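Local coordinates for A1 protein (Enterobacteria phage Qbeta, PDB 3RLK) that forms the read-through extension of a minor phage coat protein, a domain built round a beta-barrel, probably carried on the virion and needed for infection, at residues Leu99-Leu104 with Asp146-His151. Sequence-based numbering, arbitrary orientation.
Sequences LDATYL and DIAAYH
Ala101 sets its methyl against the CG2 branch of Ile147 and the methyl of Ala148 in the beta-barrel read-through domain. Here the start of the short, weakly bonded helix 101-104 meets Ile147, which ends helix 144-147, and Ala148, which follows it. CB of Ala101 lies 4.2 Å from Ile147 CG2 and 4.3 Å from Ala148 CB. The CA atoms of Ala101 and Ala148 are 6.5 Å apart, and the two methyl groups point at each other, small side chains that allow the backbones to come this close. Ile147 uses its beta-branch: with CG1 at a chi1 of -63°, CG2 is anti to the backbone N and reaches Ala101. The side chains of Ala101 and Ile147 also rest on Ile156 of strand 154-159, so the apolar contact continues into that strand. Thr102, which is exposed, spends its OG1 on a hydrogen bond with Asp80 OD2. Asp100, with a side chain short enough to fold back over the start of helix 101-104, is its N-cap. Its OD1 takes a weak bond from Thr102 N and a nearly straight one, 2.9 Å long, from Tyr103 N, which approaches OD1 from above the carboxylate plane.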
loop_
_atom_site.group_PDB
_atom_site.type_symbol
_atom_site.label_atom_id
_atom_site.label_comp_id
_atom_site.label_asym_id
_atom_site.label_seq_id
_atom_site.Cartn_x
_atom_site.Cartn_y
_atom_site.Cartn_z
ATOM N N LEU A 99 -6.006 0.702 1.234
ATOM C CA LEU A 99 -5.960 0.571 -0.217
ATOM C C LEU A 99 -6.347 -0.857 -0.645
ATOM O O LEU A 99 -6.416 -1.765 0.189
ATOM C CB LEU A 99 -4.531 0.887 -0.698
ATOM C CG LEU A 99 -3.839 2.148 -0.150
ATOM C CD1 LEU A 99 -2.639 2.309 -1.042
ATOM C CD2 LEU A 99 -4.694 3.426 -0.251
ATOM N N ASP A 100 -6.598 -1.030 -1.950
ATOM C CA ASP A 100 -7.033 -2.302 -2.490
ATOM C C ASP A 100 -5.812 -3.139 -2.857
ATOM O O ASP A 100 -5.280 -3.058 -3.949
ATOM C CB ASP A 100 -7.980 -2.091 -3.637
ATOM C CG ASP A 100 -8.590 -3.401 -4.169
ATOM O OD1 ASP A 100 -8.062 -4.523 -3.896
ATOM O OD2 ASP A 100 -9.568 -3.268 -4.932
ATOM N N ALA A 101 -5.351 -3.977 -1.915
ATOM C CA ALA A 101 -4.126 -4.819 -2.214
ATOM C C ALA A 101 -4.309 -5.796 -3.415
ATOM O O ALA A 101 -3.300 -6.123 -4.101
ATOM C CB ALA A 101 -3.712 -5.632 -0.920
ATOM N N THR A 102 -5.539 -6.222 -3.664
ATOM C CA THR A 102 -5.906 -7.127 -4.801
ATOM C C THR A 102 -5.782 -6.365 -6.114
ATOM O O THR A 102 -4.996 -6.750 -6.986
ATOM C CB THR A 102 -7.300 -7.788 -4.616
ATOM O OG1 THR A 102 -7.257 -8.718 -3.509
ATOM C CG2 THR A 102 -7.747 -8.474 -5.905
ATOM N N TYR A 103 -6.464 -5.238 -6.241
ATOM C CA TYR A 103 -6.252 -4.380 -7.389
ATOM C C TYR A 103 -4.785 -4.072 -7.639
ATOM O O TYR A 103 -4.365 -4.073 -8.782
ATOM C CB TYR A 103 -6.940 -3.022 -7.203
ATOM C CG TYR A 103 -6.977 -2.257 -8.480
ATOM C CD1 TYR A 103 -7.917 -2.564 -9.450
ATOM C CD2 TYR A 103 -6.071 -1.241 -8.731
ATOM C CE1 TYR A 103 -7.962 -1.886 -10.650
ATOM C CE2 TYR A 103 -6.092 -0.540 -9.925
ATOM C CZ TYR A 103 -7.093 -0.844 -10.857
ATOM O OH TYR A 103 -7.103 -0.179 -12.020
ATOM N N LEU A 104 -4.028 -3.733 -6.596
ATOM C CA LEU A 104 -2.651 -3.264 -6.828
ATOM C C LEU A 104 -1.804 -4.396 -7.451
ATOM O O LEU A 104 -0.701 -4.124 -7.975
ATOM C CB LEU A 104 -1.998 -2.781 -5.531
ATOM C CG LEU A 104 -2.524 -1.409 -5.014
ATOM C CD1 LEU A 104 -2.163 -1.153 -3.580
ATOM C CD2 LEU A 104 -2.034 -0.222 -5.884
ATOM N N ASP A 146 1.963 -11.686 -0.144
ATOM C CA ASP A 146 2.087 -11.893 1.279
ATOM C C ASP A 146 0.996 -11.117 2.070
ATOM O O ASP A 146 0.316 -11.686 2.908
ATOM C CB ASP A 146 3.471 -11.441 1.806
ATOM C CG ASP A 146 4.642 -12.281 1.315
ATOM O OD1 ASP A 146 4.416 -13.242 0.548
ATOM O OD2 ASP A 146 5.815 -11.992 1.730
ATOM N N ILE A 147 0.843 -9.818 1.782
ATOM C CA ILE A 147 -0.145 -8.955 2.485
ATOM C C ILE A 147 -1.582 -9.556 2.384
ATOM O O ILE A 147 -2.341 -9.518 3.341
ATOM C CB ILE A 147 -0.100 -7.509 1.872
ATOM C CG1 ILE A 147 1.309 -6.925 2.124
ATOM C CG2 ILE A 147 -1.296 -6.644 2.383
ATOM C CD1 ILE A 147 1.582 -5.610 1.346
ATOM N N ALA A 148 -1.975 -10.019 1.211
ATOM C CA ALA A 148 -3.308 -10.479 0.948
ATOM C C ALA A 148 -3.545 -12.013 1.062
ATOM O O ALA A 148 -4.595 -12.517 0.638
ATOM C CB ALA A 148 -3.803 -9.927 -0.435
ATOM N N ALA A 149 -2.604 -12.738 1.643
ATOM C CA ALA A 149 -2.700 -14.216 1.776
ATOM C C ALA A 149 -3.812 -14.603 2.726
ATOM O O ALA A 149 -4.204 -13.873 3.606
ATOM C CB ALA A 149 -1.404 -14.811 2.288
ATOM N N TYR A 150 -4.314 -15.796 2.515
ATOM C CA TYR A 150 -5.369 -16.345 3.354
ATOM C C TYR A 150 -4.963 -16.191 4.809
ATOM O O TYR A 150 -3.861 -16.592 5.205
ATOM C CB TYR A 150 -5.585 -17.798 2.971
ATOM C CG TYR A 150 -6.730 -18.475 3.663
ATOM C CD1 TYR A 150 -8.052 -18.107 3.397
ATOM C CD2 TYR A 150 -6.490 -19.534 4.563
ATOM C CE1 TYR A 150 -9.110 -18.765 4.031
ATOM C CE2 TYR A 150 -7.507 -20.177 5.180
ATOM C CZ TYR A 150 -8.821 -19.814 4.921
ATOM O OH TYR A 150 -9.806 -20.536 5.574
ATOM N N HIS A 151 -5.831 -15.522 5.575
ATOM C CA HIS A 151 -5.588 -15.258 7.025
ATOM C C HIS A 151 -4.447 -14.323 7.418
ATOM O O HIS A 151 -4.157 -14.203 8.628
ATOM C CB HIS A 151 -5.490 -16.548 7.869
ATOM C CG HIS A 151 -6.836 -17.187 8.141
ATOM N ND1 HIS A 151 -7.008 -18.551 8.248
ATOM C CD2 HIS A 151 -8.082 -16.640 8.265
ATOM C CE1 HIS A 151 -8.289 -18.818 8.468
ATOM N NE2 HIS A 151 -8.965 -17.682 8.462
#